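Long-range contacts in RsfP (Uncultured bacterium, PDB 4GLJ), which probably cleaves methylthioadenosine with phosphate to release adenine and a methylthioribose phosphate, and also binds the dye rhodamine B: residues A14-I19 / N55-A60; T40-P45 / K289-A294; D115-M120 / D141-E146; D156-A161 / Q250-Q255. All blocks are in the same frame, centred on the assembly; numbering follows the deposited sequence. Where two conformers were deposited one is given.

Interaction 1 (A14-I19 / N55-A60)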
loop_
_atom_site.group_PDB
_atom_site.type_symbol
_atom_site.label_atom_id
_atom_site.label_comp_id
_atom_site.label_asym_id
_atom_site.label_seq_id
_atom_site.Cartn_x
_atom_site.Cartn_y
_atom_site.Cartn_z
ATOM N N ALA A 14 2.869 24.783 -25.154
ATOM C CA ALA A 14 4.202 24.267 -25.124
ATOM C C ALA A 14 4.089 22.815 -25.483
ATOM O O ALA A 14 3.128 22.149 -25.159
ATOM C CB ALA A 14 4.851 24.425 -23.779
ATOM N N ASP A 15 5.061 22.336 -26.209
ATOM C CA ASP A 15 5.012 20.963 -26.652
ATOM C C ASP A 15 5.761 20.106 -25.625
ATOM O O ASP A 15 5.622 18.877 -25.616
ATOM C CB ASP A 15 5.773 20.951 -27.969
ATOM C CG ASP A 15 5.726 19.636 -28.676
ATOM O OD1 ASP A 15 4.608 19.131 -28.911
ATOM O OD2 ASP A 15 6.827 19.140 -29.073
ATOM N N ILE A 16 6.610 20.761 -24.842
ATOM C CA ILE A 16 7.605 20.087 -24.007
ATOM C C ILE A 16 7.545 20.703 -22.604
ATOM O O ILE A 16 7.440 21.940 -22.501
ATOM C CB ILE A 16 9.040 20.359 -24.521
ATOM C CG1 ILE A 16 9.184 19.858 -25.964
ATOM C CG2 ILE A 16 10.077 19.651 -23.580
ATOM C CD1 ILE A 16 10.447 20.409 -26.666
ATOM N N ALA A 17 7.571 19.855 -21.564
ATOM C CA ALA A 17 7.564 20.308 -20.178
ATOM C C ALA A 17 8.642 19.654 -19.385
ATOM O O ALA A 17 8.984 18.483 -19.587
ATOM C CB ALA A 17 6.195 20.077 -19.551
ATOM N N ILE A 18 9.211 20.420 -18.466
ATOM C CA ILE A 18 10.162 19.888 -17.538
ATOM C C ILE A 18 9.496 19.969 -16.145
ATOM O O ILE A 18 9.023 21.057 -15.731
ATOM C CB ILE A 18 11.430 20.731 -17.517
ATOM C CG1 ILE A 18 12.022 20.900 -18.948
ATOM C CG2 ILE A 18 12.463 20.211 -16.506
ATOM C CD1 ILE A 18 12.384 19.552 -19.590
ATOM N N ILE A 19 9.509 18.834 -15.414
ATOM C CA ILE A 19 8.974 18.808 -14.055
ATOM C C ILE A 19 10.186 18.687 -13.203
ATOM O O ILE A 19 10.928 17.687 -13.239
ATOM C CB ILE A 19 7.966 17.643 -13.771
ATOM C CG1 ILE A 19 6.786 17.739 -14.714
ATOM C CG2 ILE A 19 7.576 17.693 -12.267
ATOM C CD1 ILE A 19 5.747 16.628 -14.546
ATOM N N ASN A 55 16.475 28.546 -26.753
ATOM C CA ASN A 55 16.704 28.686 -28.197
ATOM C C ASN A 55 15.424 28.760 -29.049
ATOM O O ASN A 55 15.273 28.059 -30.054
ATOM C CB ASN A 55 17.611 27.570 -28.736
ATOM C CG ASN A 55 18.879 27.361 -27.896
ATOM O OD1 ASN A 55 18.878 27.492 -26.662
ATOM N ND2 ASN A 55 19.961 26.988 -28.566
ATOM N N GLY A 56 14.492 29.613 -28.668
ATOM C CA GLY A 56 13.280 29.729 -29.443
ATOM C C GLY A 56 12.288 28.597 -29.326
ATOM O O GLY A 56 11.174 28.713 -29.862
ATOM N N VAL A 57 12.659 27.503 -28.635
ATOM C CA VAL A 57 11.726 26.420 -28.349
ATOM C C VAL A 57 10.988 26.744 -27.032
ATOM O O VAL A 57 11.631 26.957 -26.020
ATOM C CB VAL A 57 12.459 25.080 -28.108
ATOM C CG1 VAL A 57 11.456 23.959 -27.793
ATOM C CG2 VAL A 57 13.371 24.712 -29.271
ATOM N N THR A 58 9.662 26.799 -27.057
ATOM C CA THR A 58 8.863 27.068 -25.855
ATOM C C THR A 58 8.828 25.822 -24.966
ATOM O O THR A 58 8.527 24.723 -25.448
ATOM C CB THR A 58 7.424 27.482 -26.248
ATOM O OG1 THR A 58 7.504 28.711 -26.970
ATOM C CG2 THR A 58 6.534 27.692 -25.029
ATOM N N VAL A 59 9.172 25.987 -23.689
ATOM C CA VAL A 59 9.168 24.864 -22.731
ATOM C C VAL A 59 8.325 25.317 -21.530
ATOM O O VAL A 59 8.351 26.499 -21.186
ATOM C CB VAL A 59 10.605 24.624 -22.269
ATOM C CG1 VAL A 59 10.625 23.522 -21.280
ATOM C CG2 VAL A 59 11.499 24.234 -23.453
ATOM N N ALA A 60 7.555 24.399 -20.929
ATOM C CA ALA A 60 6.861 24.663 -19.654
ATOM C C ALA A 60 7.684 24.051 -18.502
ATOM O O ALA A 60 8.116 22.898 -18.589
ATOM C CB ALA A 60 5.468 24.036 -19.688
HETATM O O HOH W 1 6.747 24.044 -27.377
#
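Ala60 O is gripped from Ile18 and Ala17 together. Ile18 N reaches Ala60 O at 2.7 Å from almost straight beyond the carbonyl (C=O...N 173°), and Ala17 CA makes a C-H...O contact with the same Ala60 O at 3.1 Å. Ala60 N also donates to Ile16 O at 2.9 Å in a nearly straight bond. One residue of 57-60 thus bonds to two residues flanking its partner Ala17, which is the signature of parallel strand pairing. The CB atoms of that pair lie 4.0 Å apart, Ala17 against Ala60, and Ala14 CB closes on Ala60 from the same side.

The short strands diverge by 39°, and toward their N-terminal ends a water takes over from direct bonding. It accepts from Asp15 N and donates to Thr58 O, two atoms that are 4.3 Å apart. The branched side chains meet on the other face. Ile18 CG1 lies obliquely across Val59 CG1 at 3.8 Å, while the far methyl of Ile16, CD1, reaches Val57 CG1 at 3.9 Å. Val59 presents that methyl because CG1 stands opposite its backbone N (chi1 179°).

Strand 16-20 is paired in parallel on its other side with strand 92-101, and Asp15 salt-bridges Arg91 nearby. Helices pack on both faces, as expected of the alpha/beta/alpha sandwich of this phosphorylase family: Ile16, Ile18, Val57 and Val59 rest on helix 237-263, whereas Ala17, Ile19 and Ala60 rest on helix 78-87.

Interaction 2 (T40-P45 / K289-A294)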
loop_
_atom_site.group_PDB
_atom_site.type_symbol
_atom_site.label_atom_id
_atom_site.label_comp_id
_atom_site.label_asym_id
_atom_site.label_seq_id
_atom_site.Cartn_x
_atom_site.Cartn_y
_atom_site.Cartn_z
ATOM N N THR A 40 -7.514 23.699 -12.592
ATOM C CA THR A 40 -7.863 22.403 -13.134
ATOM C C THR A 40 -9.032 21.833 -12.324
ATOM O O THR A 40 -9.339 22.320 -11.203
ATOM C CB THR A 40 -6.716 21.370 -13.156
ATOM O OG1 THR A 40 -6.642 20.728 -11.878
ATOM C CG2 THR A 40 -5.313 21.952 -13.609
ATOM N N PRO A 41 -9.692 20.794 -12.879
ATOM C CA PRO A 41 -10.720 20.118 -12.091
ATOM C C PRO A 41 -10.155 19.414 -10.840
ATOM O O PRO A 41 -10.954 18.989 -9.989
ATOM C CB PRO A 41 -11.316 19.102 -13.086
ATOM C CG PRO A 41 -11.015 19.680 -14.444
ATOM C CD PRO A 41 -9.642 20.278 -14.265
ATOM N N TYR A 42 -8.836 19.356 -10.692
ATOM C CA TYR A 42 -8.170 18.690 -9.548
ATOM C C TYR A 42 -7.523 19.707 -8.624
ATOM O O TYR A 42 -6.694 19.354 -7.817
ATOM C CB TYR A 42 -7.106 17.671 -10.050
ATOM C CG TYR A 42 -7.803 16.732 -10.966
ATOM C CD1 TYR A 42 -7.718 16.895 -12.335
ATOM C CD2 TYR A 42 -8.610 15.716 -10.471
ATOM C CE1 TYR A 42 -8.433 16.081 -13.190
ATOM C CE2 TYR A 42 -9.319 14.897 -11.339
ATOM C CZ TYR A 42 -9.200 15.121 -12.721
ATOM O OH TYR A 42 -9.855 14.333 -13.627
ATOM N N GLY A 43 -7.905 20.958 -8.768
ATOM C CA GLY A 43 -7.373 22.026 -7.960
ATOM C C GLY A 43 -6.120 22.576 -8.599
ATOM O O GLY A 43 -5.901 22.397 -9.810
ATOM N N GLU A 44 -5.297 23.238 -7.781
ATOM C CA GLU A 44 -4.162 23.963 -8.303
ATOM C C GLU A 44 -2.942 23.080 -8.450
ATOM O O GLU A 44 -2.671 22.210 -7.603
ATOM C CB GLU A 44 -3.825 25.136 -7.379
ATOM C CG GLU A 44 -5.022 26.032 -7.111
ATOM C CD GLU A 44 -4.612 27.388 -6.534
ATOM O OE1 GLU A 44 -4.081 27.380 -5.390
ATOM O OE2 GLU A 44 -4.815 28.434 -7.217
ATOM N N PRO A 45 -2.150 23.318 -9.524
ATOM C CA PRO A 45 -0.843 22.674 -9.636
ATOM C C PRO A 45 0.060 23.115 -8.499
ATOM O O PRO A 45 -0.329 24.063 -7.779
ATOM C CB PRO A 45 -0.263 23.223 -10.949
ATOM C CG PRO A 45 -1.465 23.709 -11.674
ATOM C CD PRO A 45 -2.427 24.226 -10.639
ATOM N N LYS A 289 -17.507 14.060 -18.268
ATOM C CA LYS A 289 -16.868 14.587 -19.486
ATOM C C LYS A 289 -16.134 15.897 -19.196
ATOM O O LYS A 289 -15.091 16.139 -19.752
ATOM C CB LYS A 289 -17.891 14.888 -20.579
ATOM C CG LYS A 289 -18.213 13.700 -21.439
ATOM C CD LYS A 289 -19.046 14.121 -22.674
ATOM C CE LYS A 289 -20.443 14.692 -22.346
ATOM N NZ LYS A 289 -21.308 13.954 -21.362
ATOM N N THR A 290 -16.717 16.738 -18.342
ATOM C CA THR A 290 -16.195 18.069 -18.069
ATOM C C THR A 290 -14.910 17.879 -17.288
ATOM O O THR A 290 -13.901 18.512 -17.605
ATOM C CB THR A 290 -17.187 18.930 -17.256
ATOM O OG1 THR A 290 -18.455 18.988 -17.933
ATOM C CG2 THR A 290 -16.633 20.338 -17.032
ATOM N N ARG A 291 -14.927 16.996 -16.293
ATOM C CA ARG A 291 -13.738 16.755 -15.470
ATOM C C ARG A 291 -12.604 16.153 -16.336
ATOM O O ARG A 291 -11.416 16.371 -16.085
ATOM C CB ARG A 291 -14.110 15.765 -14.351
ATOM C CG ARG A 291 -13.103 15.658 -13.217
ATOM C CD ARG A 291 -13.525 14.727 -12.062
ATOM N NE ARG A 291 -13.913 13.395 -12.536
ATOM C CZ ARG A 291 -15.168 12.957 -12.600
ATOM N NH1 ARG A 291 -16.220 13.691 -12.193
ATOM N NH2 ARG A 291 -15.377 11.752 -13.064
ATOM N N LEU A 292 -12.954 15.327 -17.306
ATOM C CA LEU A 292 -11.906 14.664 -18.091
ATOM C C LEU A 292 -11.587 15.329 -19.405
ATOM O O LEU A 292 -10.818 14.762 -20.226
ATOM C CB LEU A 292 -12.326 13.214 -18.392
ATOM C CG LEU A 292 -12.587 12.315 -17.139
ATOM C CD1 LEU A 292 -13.035 10.930 -17.667
ATOM C CD2 LEU A 292 -11.311 12.249 -16.291
ATOM N N ALA A 293 -12.178 16.511 -19.622
ATOM C CA ALA A 293 -12.196 17.113 -20.970
ATOM C C ALA A 293 -10.827 17.112 -21.682
ATOM O O ALA A 293 -10.697 16.621 -22.826
ATOM C CB ALA A 293 -12.772 18.523 -20.886
ATOM N N ALA A 294 -9.798 17.667 -21.034
ATOM C CA ALA A 294 -8.448 17.767 -21.681
ATOM C C ALA A 294 -7.793 16.409 -22.059
ATOM O O ALA A 294 -6.889 16.372 -22.897
ATOM C CB ALA A 294 -7.494 18.543 -20.806
HETATM O O HOH W 2 -11.166 12.502 -12.669
#
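Pro41 and Tyr42 make a small surface packing contact with Arg291 and Leu292, joining the loop between strands 33-36 and 49-54 to the end of the C-terminal helix 286-291. The evidence is van der Waals contact and one water, without a direct hydrogen bond. Pro41 CG sits 3.7 Å from Arg291 O, and its CB meets Arg291 CG at 3.9 Å. The phenol tip of Tyr42 comes in crosswise to the arginine chain, OH lying 3.5 Å from Arg291 CG and 3.7 Å from Leu292 CD2. Ring and guanidinium planes are 74° apart. In both planes, at the edge, lies a water that accepts from Arg291 NE at 2.9 Å; its approach to Tyr42 OH is modelled too short for its length to be trusted. Arg291 NH2 is held separately by Asp131 O, and the Tyr42 ring also meets Phe128.

With an alanine in place of Tyr42, a gap would probably open beside Arg291 CG and Leu292 CD2, and Phe128 would lose its ring partner.

Within the loop, Thr40 to Gly43 form a type I beta turn combined with an ST turn: Thr40 OG1 accepts from Tyr42 N at 2.8 Å and donates to a lone pair of Gly43 O.

Interaction 3 (D115-M120 / D141-E146)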
loop_
_atom_site.group_PDB
_atom_site.type_symbol
_atom_site.label_atom_id
_atom_site.label_comp_id
_atom_site.label_asym_id
_atom_site.label_seq_id
_atom_site.Cartn_x
_atom_site.Cartn_y
_atom_site.Cartn_z
ATOM N N ASP A 115 14.399 2.659 -17.208
ATOM C CA ASP A 115 13.450 2.267 -18.201
ATOM C C ASP A 115 12.264 1.586 -17.496
ATOM O O ASP A 115 11.239 1.340 -18.139
ATOM C CB ASP A 115 14.105 1.347 -19.260
ATOM C CG ASP A 115 14.601 0.020 -18.670
ATOM O OD1 ASP A 115 14.968 -0.068 -17.477
ATOM O OD2 ASP A 115 14.617 -0.968 -19.404
ATOM N N GLN A 116 12.379 1.295 -16.175
ATOM C CA GLN A 116 11.266 0.600 -15.535
ATOM C C GLN A 116 10.992 1.285 -14.229
ATOM O O GLN A 116 11.836 2.050 -13.713
ATOM C CB GLN A 116 11.608 -0.902 -15.325
ATOM C CG GLN A 116 11.363 -1.784 -16.593
ATOM C CD GLN A 116 9.860 -1.734 -17.003
ATOM O OE1 GLN A 116 9.011 -1.636 -16.139
ATOM N NE2 GLN A 116 9.563 -1.728 -18.313
ATOM N N MET A 117 9.869 0.924 -13.618
ATOM C CA MET A 117 9.442 1.569 -12.361
ATOM C C MET A 117 8.638 0.564 -11.594
ATOM O O MET A 117 8.003 -0.352 -12.205
ATOM C CB MET A 117 8.504 2.725 -12.651
ATOM C CG MET A 117 9.168 3.891 -13.311
ATOM S SD MET A 117 7.931 5.121 -13.666
ATOM C CE MET A 117 8.028 6.165 -12.225
ATOM N N ILE A 118 8.664 0.669 -10.264
ATOM C CA ILE A 118 7.776 -0.184 -9.453
ATOM C C ILE A 118 7.074 0.802 -8.496
ATOM O O ILE A 118 7.748 1.577 -7.841
ATOM C CB ILE A 118 8.598 -1.203 -8.640
ATOM C CG1 ILE A 118 9.323 -2.228 -9.616
ATOM C CG2 ILE A 118 7.638 -1.800 -7.595
ATOM C CD1 ILE A 118 10.228 -3.275 -8.994
ATOM N N ASP A 119 5.731 0.796 -8.481
ATOM C CA ASP A 119 4.979 1.728 -7.674
ATOM C C ASP A 119 4.685 1.140 -6.308
ATOM O O ASP A 119 3.786 0.315 -6.165
ATOM C CB ASP A 119 3.679 2.106 -8.356
ATOM C CG ASP A 119 2.940 3.223 -7.626
ATOM O OD1 ASP A 119 3.443 3.736 -6.606
ATOM O OD2 ASP A 119 1.838 3.596 -8.106
ATOM N N MET A 120 5.484 1.529 -5.314
ATOM C CA MET A 120 5.213 1.147 -3.910
ATOM C C MET A 120 4.459 2.208 -3.103
ATOM O O MET A 120 4.299 2.035 -1.903
ATOM C CB MET A 120 6.549 0.903 -3.176
ATOM C CG MET A 120 7.311 -0.269 -3.808
ATOM S SD MET A 120 6.398 -1.821 -3.910
ATOM C CE MET A 120 5.920 -2.153 -2.236
ATOM N N ASP A 141 5.693 -0.481 -20.432
ATOM C CA ASP A 141 6.898 0.337 -20.569
ATOM C C ASP A 141 6.587 1.741 -19.984
ATOM O O ASP A 141 5.950 2.594 -20.678
ATOM C CB ASP A 141 7.393 0.354 -22.052
ATOM C CG ASP A 141 7.663 -1.032 -22.565
ATOM O OD1 ASP A 141 8.600 -1.677 -22.075
ATOM O OD2 ASP A 141 6.871 -1.526 -23.404
ATOM N N PRO A 142 6.935 1.968 -18.694
ATOM C CA PRO A 142 6.274 3.115 -18.137
ATOM C C PRO A 142 6.964 4.474 -18.431
ATOM O O PRO A 142 6.407 5.488 -18.017
ATOM C CB PRO A 142 6.339 2.859 -16.601
ATOM C CG PRO A 142 7.653 2.109 -16.490
ATOM C CD PRO A 142 7.581 1.124 -17.640
ATOM N N LEU A 143 8.173 4.432 -19.014
ATOM C CA LEU A 143 9.031 5.594 -19.294
ATOM C C LEU A 143 9.361 5.484 -20.775
ATOM O O LEU A 143 9.909 4.478 -21.206
ATOM C CB LEU A 143 10.307 5.466 -18.467
ATOM C CG LEU A 143 10.008 5.512 -16.945
ATOM C CD1 LEU A 143 11.073 4.931 -16.053
ATOM C CD2 LEU A 143 9.504 6.905 -16.515
ATOM N N CYS A 144 8.959 6.472 -21.550
ATOM C CA CYS A 144 8.958 6.415 -23.027
ATOM C C CYS A 144 10.368 6.209 -23.498
ATOM O O CYS A 144 11.221 7.051 -23.248
ATOM C CB CYS A 144 8.381 7.726 -23.647
ATOM S SG CYS A 144 8.592 7.976 -25.449
ATOM N N PRO A 145 10.639 5.092 -24.190
ATOM C CA PRO A 145 12.043 4.834 -24.613
ATOM C C PRO A 145 12.582 5.864 -25.639
ATOM O O PRO A 145 13.781 6.053 -25.697
ATOM C CB PRO A 145 11.956 3.454 -25.319
ATOM C CG PRO A 145 10.510 3.147 -25.494
ATOM C CD PRO A 145 9.718 4.000 -24.539
ATOM N N GLU A 146 11.715 6.480 -26.448
ATOM C CA GLU A 146 12.158 7.507 -27.411
ATOM C C GLU A 146 12.696 8.732 -26.642
ATOM O O GLU A 146 13.723 9.253 -27.014
ATOM C CB GLU A 146 11.037 7.904 -28.387
ATOM C CG GLU A 146 10.447 6.738 -29.158
ATOM C CD GLU A 146 11.351 6.239 -30.279
ATOM O OE1 GLU A 146 10.825 5.630 -31.258
ATOM O OE2 GLU A 146 12.585 6.480 -30.228
HETATM O O HOH W 3 9.798 2.037 -20.405
#
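Asp141 opens the second segment beside Gln116: its OD1 stands 3.9 Å from Gln116 NE2, with carboxylate and amide planes 66° apart. Their firm partners lie elsewhere, since Asp141 OD2 forms a salt bridge with Arg182 of the second subunit and Gln116 NE2 donates to Ala140 O. The Asp141 side chain is about 7 Å from a bound rhodamine B.

Pro142 follows as a wedge. Its CD touches both ends of the Gln116 amide, 3.5 Å from OE1 and 3.5 Å from NE2, with the two side chains crossing at about a right angle. A bend at chi2 (-61°) turns the glutamine, whose CB starts away from this segment, back over the proline. The same OE1 accepts from Ala183 N of the second subunit, so the amide is fixed from both of its polar atoms. Pro142 CG continues inward to Met117 N at 3.8 Å. The contact thus lies at a subunit interface of this trimeric assembly, where strand 111-119 of the central sheet is bordered by the loop leading into helix 145-157.

Leu143 faces Met117 crosswise. Its CD1 is modelled 3.5 Å from Met117 CG, a tightness that is doubtful because the methionine was deposited in two conformers; CD1 also lies near Gln116 O. A water ties the backbones together, donating to Asp115 O at 2.8 Å and to Leu143 O at 2.6 Å. Behind Leu143 stand Tyr214 and Thr216 of strand 213-221. Cys144 then occupies the N-cap position of helix 145-157.

Interaction 4 (D156-A161 / Q250-Q255)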
loop_
_atom_site.group_PDB
_atom_site.type_symbol
_atom_site.label_atom_id
_atom_site.label_comp_id
_atom_site.label_asym_id
_atom_site.label_seq_id
_atom_site.Cartn_x
_atom_site.Cartn_y
_atom_site.Cartn_z
ATOM N N ASP A 156 25.236 13.018 -23.088
ATOM C CA ASP A 156 26.539 12.984 -23.704
ATOM C C ASP A 156 26.827 14.324 -24.331
ATOM O O ASP A 156 27.966 14.762 -24.320
ATOM C CB ASP A 156 26.640 11.895 -24.784
ATOM C CG ASP A 156 26.672 10.486 -24.205
ATOM O OD1 ASP A 156 27.223 10.268 -23.093
ATOM O OD2 ASP A 156 26.170 9.553 -24.884
ATOM N N ASN A 157 25.807 14.939 -24.913
ATOM C CA ASN A 157 25.938 16.256 -25.597
ATOM C C ASN A 157 26.252 17.403 -24.620
ATOM O O ASN A 157 26.824 18.420 -24.984
ATOM C CB ASN A 157 24.674 16.595 -26.401
ATOM C CG ASN A 157 24.563 15.799 -27.692
ATOM O OD1 ASN A 157 25.441 15.024 -28.033
ATOM N ND2 ASN A 157 23.482 15.992 -28.408
ATOM N N ALA A 158 25.921 17.215 -23.369
ATOM C CA ALA A 158 26.079 18.256 -22.360
ATOM C C ALA A 158 27.515 18.284 -21.836
ATOM O O ALA A 158 27.910 19.222 -21.142
ATOM C CB ALA A 158 25.108 17.969 -21.234
ATOM N N ASP A 159 28.283 17.229 -22.125
ATOM C CA ASP A 159 29.682 17.119 -21.649
ATOM C C ASP A 159 29.870 17.406 -20.133
ATOM O O ASP A 159 30.653 18.296 -19.736
ATOM C CB ASP A 159 30.619 18.003 -22.503
ATOM C CG ASP A 159 32.105 17.617 -22.360
ATOM O OD1 ASP A 159 32.459 16.581 -21.743
ATOM O OD2 ASP A 159 32.941 18.363 -22.886
ATOM N N ILE A 160 29.166 16.644 -19.302
ATOM C CA ILE A 160 29.181 16.801 -17.842
ATOM C C ILE A 160 30.543 16.344 -17.289
ATOM O O ILE A 160 31.080 15.336 -17.730
ATOM C CB ILE A 160 28.007 16.038 -17.216
ATOM C CG1 ILE A 160 26.664 16.518 -17.829
ATOM C CG2 ILE A 160 28.015 16.164 -15.679
ATOM C CD1 ILE A 160 26.298 17.961 -17.539
ATOM N N ALA A 161 31.128 17.128 -16.377
ATOM C CA ALA A 161 32.479 16.862 -15.852
ATOM C C ALA A 161 32.473 15.771 -14.773
ATOM O O ALA A 161 33.352 14.935 -14.727
ATOM C CB ALA A 161 33.092 18.143 -15.312
ATOM N N GLN A 250 20.452 20.959 -15.446
ATOM C CA GLN A 250 20.115 22.048 -16.356
ATOM C C GLN A 250 20.805 21.948 -17.728
ATOM O O GLN A 250 20.154 22.211 -18.763
ATOM C CB GLN A 250 20.451 23.434 -15.753
ATOM C CG GLN A 250 19.763 23.731 -14.425
ATOM C CD GLN A 250 18.284 24.104 -14.559
ATOM O OE1 GLN A 250 17.735 24.198 -15.678
ATOM N NE2 GLN A 250 17.627 24.328 -13.414
ATOM N N GLN A 251 22.092 21.576 -17.737
ATOM C CA GLN A 251 22.816 21.395 -19.028
ATOM C C GLN A 251 22.237 20.253 -19.843
ATOM O O GLN A 251 22.016 20.369 -21.073
ATOM C CB GLN A 251 24.335 21.204 -18.829
ATOM C CG GLN A 251 24.993 22.257 -17.972
ATOM C CD GLN A 251 24.591 23.655 -18.404
ATOM O OE1 GLN A 251 24.553 23.966 -19.617
ATOM N NE2 GLN A 251 24.283 24.516 -17.419
ATOM N N VAL A 252 21.863 19.181 -19.130
ATOM C CA VAL A 252 21.283 18.048 -19.797
ATOM C C VAL A 252 19.927 18.386 -20.414
ATOM O O VAL A 252 19.675 18.018 -21.567
ATOM C CB VAL A 252 21.188 16.800 -18.858
ATOM C CG1 VAL A 252 20.571 15.631 -19.645
ATOM C CG2 VAL A 252 22.601 16.438 -18.297
ATOM N N ILE A 253 19.055 19.035 -19.637
ATOM C CA ILE A 253 17.750 19.521 -20.095
ATOM C C ILE A 253 17.918 20.426 -21.334
ATOM O O ILE A 253 17.169 20.283 -22.324
ATOM C CB ILE A 253 17.058 20.310 -18.925
ATOM C CG1 ILE A 253 16.502 19.348 -17.851
ATOM C CG2 ILE A 253 15.974 21.275 -19.372
ATOM C CD1 ILE A 253 16.291 20.130 -16.539
ATOM N N LYS A 254 18.853 21.379 -21.274
ATOM C CA LYS A 254 19.112 22.240 -22.477
ATOM C C LYS A 254 19.296 21.384 -23.742
ATOM O O LYS A 254 18.609 21.565 -24.741
ATOM C CB LYS A 254 20.294 23.212 -22.244
ATOM C CG LYS A 254 19.797 24.476 -21.604
ATOM C CD LYS A 254 20.861 25.535 -21.261
ATOM C CE LYS A 254 21.387 25.293 -19.851
ATOM N NZ LYS A 254 21.875 26.552 -19.231
ATOM N N GLN A 255 20.178 20.402 -23.655
ATOM C CA GLN A 255 20.439 19.483 -24.762
ATOM C C GLN A 255 19.245 18.627 -25.153
ATOM O O GLN A 255 19.000 18.421 -26.349
ATOM C CB GLN A 255 21.641 18.596 -24.441
ATOM C CG GLN A 255 22.988 19.318 -24.281
ATOM C CD GLN A 255 23.391 20.181 -25.473
ATOM O OE1 GLN A 255 23.086 19.899 -26.622
ATOM N NE2 GLN A 255 24.039 21.270 -25.174
HETATM O O HOH W 4 21.498 18.211 -27.693
#
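Ala158 CB packs into the flank of the long helix, 4.1 Å from Gln251 CB and 4.2 Å from Val252 CG2, while Gln255 CG lies 3.7 Å from Ala158 N. Ile160 adds its outer methyl: CD1 rests 4.0 Å from Gln251 CB and also meets Val252 CG2, the isoleucine and valine side chains crossing at about a right angle. Its CG1 lies beside the backbone N (chi1 -56°), a setting from which the chain end bends back to the helix although the CB bond does not point there.

The third first-shell piece is polar. Asn157 CB approaches Gln255 OE1 at 3.7 Å, and a water completes the join with three bonds: it accepts from Asn157 ND2 at 3.1 Å and donates to Gln255 O and, at 2.6 Å, to Gln255 OE1. Gln255 reaches this spot through a bend at chi2 (-55°) that folds its amide over Asn157. An alanine replacing Gln255 would probably cost the water one of its acceptors and uncover Asn157 CB and the Ala158 amide.

In fold terms, the C-terminal end of helix 145-157 and the turn after it lie against helix 237-263, a helix-to-helix contact near the surface. The chain leaves helical angles at Asp159, whose phi is positive (49°), and Ile160 follows, its CD1 end reaching the helix.

Farther out, Val252 packs on Ala154 and Tyr155 of helix 145-157. Ile160 also touches Tyr155 and Asn248, and Asn157 touches Leu259.

In the fold
From the N terminus, residues 14-19 pair with 55-60, so interaction 1 closes the first loop around strands 33-36 and 49-54. Segment 40-45 lies inside that loop and finds its partner only at 289-294, so interaction 2 crosses interaction 1 and brings the C-terminal helix back to the N-terminal part. Within the loop closed by interaction 2, interactions 3 and 4 follow in series. Interaction 3 ties strand 111-119 to the loop leading into helix 145-157; interaction 4 ties the far end of that helix and the turn after it to helix 237-263. Interactions 1 and 4 touch through Ile18 CG2 and Ile253 CD1, 3.8 Å apart, whereas interactions 2 and 4 lie on opposite sides of the chain centre.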